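Local coordinates for protein PCP domain (Thermobifida fusca, PDB 7KW3) that probably carries the amino acid or growing peptide on a phosphopantetheine arm, as a peptidyl carrier domain of a non-ribosomal peptide synthetase, at residues 3-6 / 10-13; 18-23 / 39-44; 44-49 / 54-59. All coordinates share one frame; numbering follows the deposited sequence.

Contact 1: residues 3-6 / 10-13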
ATOM      1  N   ARG A   3      -9.054 -10.986  -1.333  1.00 75.57           N
ATOM      2  CA  ARG A   3     -10.085  -9.953  -1.230  1.00 75.60           C
ATOM      3  C   ARG A   3      -9.823  -8.808  -2.207  1.00 65.37           C
ATOM      4  O   ARG A   3      -8.808  -8.108  -2.105  1.00 61.82           O
ATOM      5  CB  ARG A   3     -10.165  -9.411   0.196  1.00 71.89           C
ATOM      6  CG  ARG A   3     -10.947  -8.101   0.305  1.00 78.93           C
ATOM      7  CD  ARG A   3     -11.060  -7.621   1.737  1.00 74.40           C
ATOM      8  NE  ARG A   3     -11.570  -8.684   2.590  1.00 83.24           N
ATOM      9  CZ  ARG A   3     -11.592  -8.631   3.917  1.00 81.84           C
ATOM     10  NH1 ARG A   3     -12.073  -9.660   4.615  1.00 82.94           N
ATOM     11  NH2 ARG A   3     -11.135  -7.548   4.541  1.00 79.34           N
ATOM     12  N   GLU A   4     -10.760  -8.602  -3.129  1.00 63.23           N
ATOM     13  CA  GLU A   4     -10.654  -7.536  -4.109  1.00 61.80           C
ATOM     14  C   GLU A   4     -10.724  -6.165  -3.443  1.00 58.07           C
ATOM     15  O   GLU A   4     -11.461  -5.968  -2.475  1.00 55.61           O
ATOM     16  CB  GLU A   4     -11.773  -7.650  -5.141  1.00 57.74           C
ATOM     17  CG  GLU A   4     -11.556  -8.760  -6.169  1.00 59.64           C
ATOM     18  CD  GLU A   4     -10.192  -8.674  -6.860  1.00 61.88           C
ATOM     19  OE1 GLU A   4      -9.438  -9.673  -6.835  1.00 66.07           O
ATOM     20  OE2 GLU A   4      -9.873  -7.607  -7.423  1.00 59.22           O
ATOM     21  N   PRO A   5      -9.983  -5.194  -3.960  1.00 53.17           N
ATOM     22  CA  PRO A   5     -10.122  -3.823  -3.458  1.00 51.75           C
ATOM     23  C   PRO A   5     -11.519  -3.290  -3.728  1.00 50.32           C
ATOM     24  O   PRO A   5     -12.176  -3.654  -4.710  1.00 48.62           O
ATOM     25  CB  PRO A   5      -9.069  -3.050  -4.254  1.00 46.40           C
ATOM     26  CG  PRO A   5      -8.978  -3.804  -5.539  1.00 52.23           C
ATOM     27  CD  PRO A   5      -9.197  -5.259  -5.201  1.00 50.49           C
ATOM     28  N   ALA A   6     -11.989  -2.433  -2.828  1.00 47.44           N
ATOM     29  CA  ALA A   6     -13.331  -1.888  -2.958  1.00 47.91           C
ATOM     30  C   ALA A   6     -13.337  -0.399  -3.259  1.00 44.45           C
ATOM     31  O   ALA A   6     -14.408   0.162  -3.497  1.00 48.19           O
ATOM     32  CB  ALA A   6     -14.153  -2.167  -1.690  1.00 46.22           C
ATOM     33  N   GLU A  10      -7.666   1.620  -2.376  1.00 38.74           N
ATOM     34  CA  GLU A  10      -7.332   0.222  -2.107  1.00 42.14           C
ATOM     35  C   GLU A  10      -6.722  -0.450  -3.327  1.00 41.45           C
ATOM     36  O   GLU A  10      -5.705  -1.140  -3.213  1.00 43.52           O
ATOM     37  CB  GLU A  10      -8.570  -0.544  -1.639  1.00 42.21           C
ATOM     38  CG  GLU A  10      -9.040  -0.130  -0.264  1.00 41.32           C
ATOM     39  CD  GLU A  10     -10.233  -0.920   0.236  1.00 45.32           C
ATOM     40  OE1 GLU A  10     -10.752  -0.521   1.292  1.00 49.69           O
ATOM     41  OE2 GLU A  10     -10.645  -1.930  -0.393  1.00 44.42           O
ATOM     42  N   ALA A  11      -7.314  -0.242  -4.510  1.00 44.31           N
ATOM     43  CA  ALA A  11      -6.826  -0.913  -5.712  1.00 44.42           C
ATOM     44  C   ALA A  11      -5.429  -0.447  -6.076  1.00 43.54           C
ATOM     45  O   ALA A  11      -4.578  -1.258  -6.462  1.00 44.58           O
ATOM     46  CB  ALA A  11      -7.784  -0.684  -6.876  1.00 38.03           C
ATOM     47  N   ALA A  12      -5.170   0.853  -5.948  1.00 38.55           N
ATOM     48  CA  ALA A  12      -3.836   1.353  -6.238  1.00 41.10           C
ATOM     49  C   ALA A  12      -2.815   0.772  -5.263  1.00 42.11           C
ATOM     50  O   ALA A  12      -1.732   0.335  -5.678  1.00 42.57           O
ATOM     51  CB  ALA A  12      -3.833   2.878  -6.200  1.00 42.18           C
ATOM     52  N   LEU A  13      -3.158   0.716  -3.970  1.00 39.77           N
ATOM     53  CA  LEU A  13      -2.197   0.230  -2.981  1.00 40.99           C
ATOM     54  C   LEU A  13      -1.974  -1.278  -3.107  1.00 46.17           C
ATOM     55  O   LEU A  13      -0.846  -1.753  -2.926  1.00 46.05           O
ATOM     56  CB  LEU A  13      -2.643   0.605  -1.562  1.00 40.55           C
ATOM     57  CG  LEU A  13      -2.488   2.085  -1.185  1.00 36.51           C
ATOM     58  CD1 LEU A  13      -3.071   2.390   0.178  1.00 40.77           C
ATOM     59  CD2 LEU A  13      -1.040   2.494  -1.243  1.00 39.96           C
TER
HETATM   60  O   HOH W   1     -11.833  -4.316   0.119  1.00 56.24           O

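Contact 2: residues 18-23 / 39-44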
ATOM      1  N   ALA A  18       1.973  -5.368  -4.359  1.00 45.78           N
ATOM      2  CA  ALA A  18       2.414  -6.512  -5.145  1.00 53.10           C
ATOM      3  C   ALA A  18       3.702  -6.190  -5.888  1.00 52.43           C
ATOM      4  O   ALA A  18       4.628  -7.007  -5.922  1.00 51.48           O
ATOM      5  CB  ALA A  18       1.314  -6.937  -6.118  1.00 52.54           C
ATOM      6  N   GLU A  19       3.790  -4.987  -6.458  1.00 47.51           N
ATOM      7  CA  GLU A  19       4.987  -4.617  -7.200  1.00 50.13           C
ATOM      8  C   GLU A  19       6.189  -4.476  -6.272  1.00 54.69           C
ATOM      9  O   GLU A  19       7.287  -4.944  -6.593  1.00 55.31           O
ATOM     10  CB  GLU A  19       4.739  -3.318  -7.967  1.00 52.45           C
ATOM     11  CG  GLU A  19       5.976  -2.769  -8.673  1.00 71.42           C
ATOM     12  CD  GLU A  19       5.919  -1.250  -8.851  1.00 97.77           C
ATOM     13  OE1 GLU A  19       6.993  -0.634  -9.034  1.00101.31           O
ATOM     14  OE2 GLU A  19       4.805  -0.668  -8.800  1.00 96.64           O
ATOM     15  N   VAL A  20       5.996  -3.848  -5.111  1.00 47.98           N
ATOM     16  CA  VAL A  20       7.110  -3.587  -4.204  1.00 49.82           C
ATOM     17  C   VAL A  20       7.572  -4.875  -3.538  1.00 51.28           C
ATOM     18  O   VAL A  20       8.774  -5.103  -3.371  1.00 50.56           O
ATOM     19  CB  VAL A  20       6.707  -2.523  -3.161  1.00 45.75           C
ATOM     20  CG1 VAL A  20       7.609  -2.573  -1.953  1.00 48.92           C
ATOM     21  CG2 VAL A  20       6.747  -1.141  -3.778  1.00 48.83           C
ATOM     22  N   LEU A  21       6.630  -5.731  -3.136  1.00 49.12           N
ATOM     23  CA  LEU A  21       6.966  -6.979  -2.464  1.00 51.62           C
ATOM     24  C   LEU A  21       7.329  -8.097  -3.434  1.00 54.76           C
ATOM     25  O   LEU A  21       7.720  -9.179  -2.981  1.00 52.63           O
ATOM     26  CB  LEU A  21       5.805  -7.435  -1.572  1.00 53.03           C
ATOM     27  CG  LEU A  21       5.460  -6.521  -0.397  1.00 51.05           C
ATOM     28  CD1 LEU A  21       4.072  -6.845   0.128  1.00 50.71           C
ATOM     29  CD2 LEU A  21       6.497  -6.662   0.706  1.00 56.08           C
ATOM     30  N   GLY A  22       7.224  -7.868  -4.743  1.00 52.90           N
ATOM     31  CA  GLY A  22       7.560  -8.906  -5.703  1.00 53.51           C
ATOM     32  C   GLY A  22       6.530 -10.004  -5.837  1.00 57.78           C
ATOM     33  O   GLY A  22       6.863 -11.102  -6.278  1.00 63.95           O
ATOM     34  N   LEU A  23       5.285  -9.735  -5.472  1.00 58.03           N
ATOM     35  CA  LEU A  23       4.212 -10.712  -5.536  1.00 61.02           C
ATOM     36  C   LEU A  23       3.372 -10.480  -6.788  1.00 67.74           C
ATOM     37  O   LEU A  23       3.422  -9.414  -7.410  1.00 65.81           O
ATOM     38  CB  LEU A  23       3.345 -10.632  -4.275  1.00 57.66           C
ATOM     39  CG  LEU A  23       4.111 -10.921  -2.980  1.00 62.11           C
ATOM     40  CD1 LEU A  23       3.301 -10.571  -1.738  1.00 50.24           C
ATOM     41  CD2 LEU A  23       4.554 -12.391  -2.936  1.00 55.08           C
ATOM     42  N   SER A  39      11.985  -1.391   6.190  1.00 51.94           N
ATOM     43  CA  SER A  39      12.219   0.037   5.969  1.00 51.40           C
ATOM     44  C   SER A  39      12.507   0.351   4.507  1.00 50.21           C
ATOM     45  O   SER A  39      11.985   1.335   3.971  1.00 51.11           O
ATOM     46  CB  SER A  39      13.363   0.530   6.848  1.00 51.62           C
ATOM     47  OG  SER A  39      12.937   0.647   8.191  1.00 54.56           O
ATOM     48  N   VAL A  40      13.331  -0.466   3.844  1.00 45.12           N
ATOM     49  CA  VAL A  40      13.622  -0.247   2.431  1.00 40.93           C
ATOM     50  C   VAL A  40      12.342  -0.334   1.609  1.00 47.70           C
ATOM     51  O   VAL A  40      12.045   0.534   0.778  1.00 47.03           O
ATOM     52  CB  VAL A  40      14.664  -1.262   1.925  1.00 48.08           C
ATOM     53  CG1 VAL A  40      14.954  -1.000   0.468  1.00 46.75           C
ATOM     54  CG2 VAL A  40      15.951  -1.219   2.762  1.00 53.16           C
ATOM     55  N   LEU A  41      11.572  -1.397   1.817  1.00 45.52           N
ATOM     56  CA  LEU A  41      10.384  -1.583   0.998  1.00 46.15           C
ATOM     57  C   LEU A  41       9.307  -0.559   1.331  1.00 46.07           C
ATOM     58  O   LEU A  41       8.496  -0.218   0.460  1.00 43.99           O
ATOM     59  CB  LEU A  41       9.865  -3.006   1.162  1.00 46.26           C
ATOM     60  CG  LEU A  41      10.876  -4.057   0.697  1.00 54.47           C
ATOM     61  CD1 LEU A  41      10.320  -5.455   0.892  1.00 52.45           C
ATOM     62  CD2 LEU A  41      11.258  -3.831  -0.761  1.00 54.17           C
ATOM     63  N   THR A  42       9.291  -0.058   2.572  1.00 43.53           N
ATOM     64  CA  THR A  42       8.350   0.996   2.942  1.00 44.23           C
ATOM     65  C   THR A  42       8.652   2.272   2.171  1.00 45.10           C
ATOM     66  O   THR A  42       7.748   2.908   1.613  1.00 42.34           O
ATOM     67  CB  THR A  42       8.412   1.255   4.453  1.00 48.92           C
ATOM     68  OG1 THR A  42       7.957   0.104   5.165  1.00 43.55           O
ATOM     69  CG2 THR A  42       7.539   2.439   4.843  1.00 44.26           C
ATOM     70  N   LEU A  43       9.931   2.654   2.129  1.00 44.06           N
ATOM     71  CA  LEU A  43      10.360   3.784   1.317  1.00 45.85           C
ATOM     72  C   LEU A  43       9.852   3.645  -0.114  1.00 47.26           C
ATOM     73  O   LEU A  43       9.304   4.592  -0.686  1.00 43.98           O
ATOM     74  CB  LEU A  43      11.887   3.893   1.344  1.00 45.71           C
ATOM     75  CG  LEU A  43      12.471   5.177   0.750  1.00 51.84           C
ATOM     76  CD1 LEU A  43      12.064   6.351   1.606  1.00 59.80           C
ATOM     77  CD2 LEU A  43      13.976   5.130   0.650  1.00 48.32           C
ATOM     78  N   ARG A  44      10.005   2.456  -0.700  1.00 44.47           N
ATOM     79  CA  ARG A  44       9.578   2.258  -2.083  1.00 47.57           C
ATOM     80  C   ARG A  44       8.068   2.340  -2.215  1.00 46.81           C
ATOM     81  O   ARG A  44       7.558   2.913  -3.186  1.00 45.87           O
ATOM     82  CB  ARG A  44      10.085   0.918  -2.606  1.00 44.80           C
ATOM     83  CG  ARG A  44      11.574   0.898  -2.760  1.00 44.61           C
ATOM     84  CD  ARG A  44      12.071  -0.485  -3.102  1.00 45.96           C
ATOM     85  NE  ARG A  44      13.516  -0.533  -2.990  1.00 46.25           N
ATOM     86  CZ  ARG A  44      14.239  -1.635  -3.156  1.00 47.83           C
ATOM     87  NH1 ARG A  44      13.639  -2.780  -3.439  1.00 46.78           N
ATOM     88  NH2 ARG A  44      15.559  -1.592  -3.031  1.00 45.94           N
TER
HETATM   89  O   HOH W   2      10.856  -3.463  -4.355  1.00 52.84           O

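Contact 3: residues 44-49 / 54-59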
ATOM      1  N   ARG A  44      10.005   2.456  -0.700  1.00 44.47           N
ATOM      2  CA  ARG A  44       9.578   2.258  -2.083  1.00 47.57           C
ATOM      3  C   ARG A  44       8.068   2.340  -2.215  1.00 46.81           C
ATOM      4  O   ARG A  44       7.558   2.913  -3.186  1.00 45.87           O
ATOM      5  CB  ARG A  44      10.085   0.918  -2.606  1.00 44.80           C
ATOM      6  CG  ARG A  44      11.574   0.898  -2.760  1.00 44.61           C
ATOM      7  CD  ARG A  44      12.071  -0.485  -3.102  1.00 45.96           C
ATOM      8  NE  ARG A  44      13.516  -0.533  -2.990  1.00 46.25           N
ATOM      9  CZ  ARG A  44      14.239  -1.635  -3.156  1.00 47.83           C
ATOM     10  NH1 ARG A  44      13.639  -2.780  -3.439  1.00 46.78           N
ATOM     11  NH2 ARG A  44      15.559  -1.592  -3.031  1.00 45.94           N
ATOM     12  N   LEU A  45       7.340   1.753  -1.262  1.00 43.20           N
ATOM     13  CA  LEU A  45       5.883   1.826  -1.271  1.00 41.09           C
ATOM     14  C   LEU A  45       5.402   3.274  -1.269  1.00 43.00           C
ATOM     15  O   LEU A  45       4.491   3.629  -2.021  1.00 41.95           O
ATOM     16  CB  LEU A  45       5.323   1.061  -0.068  1.00 39.89           C
ATOM     17  CG  LEU A  45       3.889   1.294   0.410  1.00 39.89           C
ATOM     18  CD1 LEU A  45       2.883   0.970  -0.683  1.00 38.97           C
ATOM     19  CD2 LEU A  45       3.604   0.447   1.637  1.00 42.64           C
ATOM     20  N   VAL A  46       6.016   4.129  -0.440  1.00 41.21           N
ATOM     21  CA  VAL A  46       5.620   5.538  -0.380  1.00 42.65           C
ATOM     22  C   VAL A  46       5.783   6.210  -1.744  1.00 44.57           C
ATOM     23  O   VAL A  46       4.860   6.872  -2.234  1.00 42.09           O
ATOM     24  CB  VAL A  46       6.419   6.280   0.709  1.00 43.08           C
ATOM     25  CG1 VAL A  46       6.261   7.803   0.553  1.00 35.06           C
ATOM     26  CG2 VAL A  46       5.995   5.822   2.103  1.00 38.16           C
ATOM     27  N   HIS A  47       6.963   6.062  -2.368  1.00 41.84           N
ATOM     28  CA  HIS A  47       7.203   6.639  -3.695  1.00 45.12           C
ATOM     29  C   HIS A  47       6.223   6.112  -4.732  1.00 43.11           C
ATOM     30  O   HIS A  47       5.713   6.875  -5.558  1.00 41.34           O
ATOM     31  CB  HIS A  47       8.614   6.316  -4.190  1.00 51.30           C
ATOM     32  CG  HIS A  47       9.711   6.773  -3.290  1.00 63.54           C
ATOM     33  ND1 HIS A  47       9.629   7.930  -2.541  1.00 67.19           N
ATOM     34  CD2 HIS A  47      10.929   6.239  -3.030  1.00 63.84           C
ATOM     35  CE1 HIS A  47      10.751   8.089  -1.860  1.00 68.74           C
ATOM     36  NE2 HIS A  47      11.556   7.079  -2.138  1.00 67.72           N
ATOM     37  N   ARG A  48       6.008   4.799  -4.755  1.00 40.39           N
ATOM     38  CA  ARG A  48       5.221   4.230  -5.837  1.00 45.60           C
ATOM     39  C   ARG A  48       3.740   4.504  -5.638  1.00 44.79           C
ATOM     40  O   ARG A  48       3.009   4.683  -6.617  1.00 44.42           O
ATOM     41  CB  ARG A  48       5.531   2.734  -5.972  1.00 46.02           C
ATOM     42  CG  ARG A  48       6.815   2.481  -6.790  1.00 58.35           C
ATOM     43  CD  ARG A  48       7.511   1.136  -6.517  1.00 76.75           C
ATOM     44  NE  ARG A  48       8.977   1.275  -6.586  1.00 97.07           N
ATOM     45  CZ  ARG A  48       9.868   0.275  -6.613  1.00 85.93           C
ATOM     46  NH1 ARG A  48       9.481  -1.002  -6.591  1.00 71.96           N
ATOM     47  NH2 ARG A  48      11.168   0.561  -6.666  1.00 74.83           N
ATOM     48  N   ALA A  49       3.299   4.603  -4.381  1.00 41.02           N
ATOM     49  CA  ALA A  49       1.934   5.035  -4.105  1.00 43.40           C
ATOM     50  C   ALA A  49       1.688   6.444  -4.632  1.00 45.50           C
ATOM     51  O   ALA A  49       0.639   6.721  -5.228  1.00 41.63           O
ATOM     52  CB  ALA A  49       1.657   4.967  -2.599  1.00 37.37           C
ATOM     53  N   TRP A  54      -1.597   8.519  -4.866  1.00 36.68           N
ATOM     54  CA  TRP A  54      -1.988   8.497  -3.463  1.00 37.99           C
ATOM     55  C   TRP A  54      -0.811   8.864  -2.566  1.00 41.08           C
ATOM     56  O   TRP A  54       0.272   8.273  -2.651  1.00 39.23           O
ATOM     57  CB  TRP A  54      -2.602   7.129  -3.103  1.00 35.63           C
ATOM     58  CG  TRP A  54      -3.851   6.949  -3.913  1.00 40.96           C
ATOM     59  CD1 TRP A  54      -3.966   6.301  -5.119  1.00 41.78           C
ATOM     60  CD2 TRP A  54      -5.141   7.517  -3.641  1.00 38.34           C
ATOM     61  NE1 TRP A  54      -5.254   6.400  -5.586  1.00 43.49           N
ATOM     62  CE2 TRP A  54      -5.996   7.140  -4.704  1.00 37.59           C
ATOM     63  CE3 TRP A  54      -5.661   8.288  -2.590  1.00 38.09           C
ATOM     64  CZ2 TRP A  54      -7.343   7.520  -4.756  1.00 40.11           C
ATOM     65  CZ3 TRP A  54      -7.004   8.666  -2.639  1.00 40.30           C
ATOM     66  CH2 TRP A  54      -7.830   8.280  -3.721  1.00 41.79           C
ATOM     67  N   GLU A  55      -1.040   9.852  -1.712  1.00 37.19           N
ATOM     68  CA  GLU A  55      -0.029  10.410  -0.828  1.00 38.91           C
ATOM     69  C   GLU A  55      -0.112   9.718   0.525  1.00 40.62           C
ATOM     70  O   GLU A  55      -1.138   9.812   1.204  1.00 40.31           O
ATOM     71  CB  GLU A  55      -0.243  11.911  -0.658  1.00 38.60           C
ATOM     72  CG  GLU A  55       0.838  12.748  -1.252  1.00 53.65           C
ATOM     73  CD  GLU A  55       0.827  14.160  -0.718  1.00 57.30           C
ATOM     74  OE1 GLU A  55       1.818  14.553  -0.069  1.00 61.44           O
ATOM     75  OE2 GLU A  55      -0.169  14.876  -0.951  1.00 55.93           O
ATOM     76  N   ILE A  56       0.963   9.036   0.913  1.00 38.53           N
ATOM     77  CA  ILE A  56       1.091   8.455   2.242  1.00 37.43           C
ATOM     78  C   ILE A  56       2.487   8.751   2.766  1.00 43.87           C
ATOM     79  O   ILE A  56       3.387   9.147   2.022  1.00 43.48           O
ATOM     80  CB  ILE A  56       0.845   6.935   2.258  1.00 39.03           C
ATOM     81  CG1 ILE A  56       1.707   6.257   1.197  1.00 37.21           C
ATOM     82  CG2 ILE A  56      -0.636   6.633   2.068  1.00 36.27           C
ATOM     83  CD1 ILE A  56       1.666   4.745   1.231  1.00 37.44           C
ATOM     84  N   SER A  57       2.658   8.547   4.069  1.00 43.13           N
ATOM     85  CA  SER A  57       3.960   8.615   4.715  1.00 39.50           C
ATOM     86  C   SER A  57       4.410   7.235   5.185  1.00 43.68           C
ATOM     87  O   SER A  57       3.608   6.308   5.356  1.00 42.70           O
ATOM     88  CB  SER A  57       3.932   9.560   5.914  1.00 43.95           C
ATOM     89  OG  SER A  57       3.223   8.951   6.986  1.00 44.39           O
ATOM     90  N   ALA A  58       5.719   7.125   5.426  1.00 45.46           N
ATOM     91  CA  ALA A  58       6.257   5.932   6.067  1.00 40.97           C
ATOM     92  C   ALA A  58       5.570   5.670   7.400  1.00 44.94           C
ATOM     93  O   ALA A  58       5.276   4.519   7.733  1.00 44.91           O
ATOM     94  CB  ALA A  58       7.772   6.074   6.263  1.00 41.09           C
ATOM     95  N   ARG A  59       5.320   6.727   8.188  1.00 43.95           N
ATOM     96  CA  ARG A  59       4.615   6.555   9.455  1.00 45.78           C
ATOM     97  C   ARG A  59       3.223   5.963   9.246  1.00 45.71           C
ATOM     98  O   ARG A  59       2.761   5.151  10.056  1.00 46.35           O
ATOM     99  CB  ARG A  59       4.534   7.886  10.214  1.00 47.98           C
ATOM    100  CG  ARG A  59       5.739   8.115  11.105  1.00 56.53           C
ATOM    101  CD  ARG A  59       5.621   9.329  11.995  1.00 61.63           C
ATOM    102  NE  ARG A  59       6.873   9.515  12.718  1.00 75.13           N
ATOM    103  CZ  ARG A  59       7.934  10.151  12.228  1.00 78.09           C
ATOM    104  NH1 ARG A  59       7.890  10.685  11.013  1.00 72.14           N
ATOM    105  NH2 ARG A  59       9.037  10.264  12.961  1.00 78.61           N
TER
HETATM  106  O   HOH W   3       2.718   8.541  -1.208  1.00 37.47           O

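Contact 1: residues 3-6 / 10-13
Pro5 and Ala6 lie against the first turn of helix 8-21 and meet Glu10 and Ala11. The ring of Pro5 does the packing. Its CB sits 3.4 Å from Ala11 CA, which is tight for two carbons. The CG of Pro5 reaches Ala11 CB at 3.6 Å, and Pro5 CB also touches Glu10 CB at 3.7 Å. Beside this apolar patch Ala6 N donates to Glu10 OE2 at 2.8 Å. The bond is nearly straight (166°), but the donor comes from above the carboxylate plane, 40° out of it. Glu10 CG lies beside its own backbone N (chi1 -69°), and the rest of the chain is extended, which takes the carboxylate past Pro5 to the backbone N of Ala6. A water donates to Glu10 OE2 at 2.7 Å and to Glu4 O at 3.1 Å. With an alanine at Glu10, the amide of Ala6 would probably lose its acceptor and the water one of its two anchors. Further out, Thr7 OG1 hydrogen-bonds Glu10 N, and Glu4 forms a salt bridge with Lys25. The Glu10 side chain also touches Ala68 and Ala71 of helix 67-73. One carboxylate oxygen thus ties the N-terminal arm to the helix at two points, directly and through water, at the protein surface.

Contact 2: residues 18-23 / 39-44
Val20 turns CG1 away from its backbone N (chi1 160°), which sets this methyl against Leu41, while CG2 is left facing Arg44. Val20 CG1 touches Leu41 O at 3.5 Å and Leu41 CB at 3.9 Å. Val20 CG2 lies 4.1 Å from Arg44 CB. The Leu41 and Val20 side chains run alongside, pointing opposite ways. Leu41 CD2 comes to 3.8 Å from Val20 O, and Leu41 CD1 meets Leu21 CD2 at 4.0 Å. This packing joins the end of helix 8-21 to the start of helix 39-51, two helices of the small helical bundle of carrier domains. Ser39 opens the second helix in a Gly-Gly-Asp-Ser sequence, where the family carries its phosphopantetheine serine, so it is probably the attachment residue. Its side chain takes no part in this packing. The first helix closes in a Schellman motif: Leu23 N bonds Ala18 O at 2.8 Å, Gly22 N makes a weak bond to Glu19 O, and Gly22 has positive phi. Beside this packing a water donates to Val20 O at 2.8 Å and accepts from Arg44 NH1. It lies in the guanidinium plane, at the edge, and Val40 CG1 lies against one face of that group, offset from its centre.

Contact 3: residues 44-49 / 54-59
Ile56 sends its CD1 methyl to Ala49 and Leu45 at the apolar centre. Ile56 CD1 lies 3.8 Å from Ala49 CB and 4.2 Å from Leu45 CG, and the Leu45 side chain runs at about a right angle to that of Ile56. Ile56 CG1 stands between its backbone N and carbonyl carbon (chi1 51°), which swings the chain back toward the helix. Val61 of helix 58-63 touches both Leu45 and Ile56, and Phe32 packs on Leu45. Val46 lies against backbone instead. Val46 CG1 meets Ile56 O at 3.5 Å, and Val46 CG2 sits 3.6 Å from Ala58 N. Ala49 is also at the polar edge, where Trp54 N donates to Ala49 O at 2.9 Å. The bond is fairly straight (160°), with the donor 37° out of the carbonyl plane. A water accepts from Ile56 N at 2.8 Å. It also lies 2.9 Å from both Val46 O and Trp54 O, but it cannot donate to every acceptor around it at once. Ser57 is the N-cap of the next helix, and its OG bonds His60 N. Glu55 pairs with Gln75 in a short two-stranded antiparallel sheet and forms a salt bridge with Arg50. Residues 54-59 lead from helix 39-51 through a short extended link into helix 58-63, the short third helix of the four-helix carrier-protein fold, ahead of helix 67-73.

Contact 1 is a surface contact, while contacts 2 and 3 are partly buried. Contacts 1 and 2 both use helix 8-21, one near its start and one at its end, about 16 Å apart between centres, and do not touch. Contacts 2 and 3 both use helix 39-51 and share Arg44. Contact 1 pairs proline packing with a carboxylate that takes a backbone N-H and a water. Contact 2 joins its segments by apolar packing and a bridging water, and contact 3 adds a direct backbone bond to its apolar centre. Contact 3 touches both others. Leu13 packs on Ala49 and Leu45 in the core. Nearer the surface Ala12 packs on Trp54 and Val20 on Arg48, where Glu19 adds a long, weak ion pair.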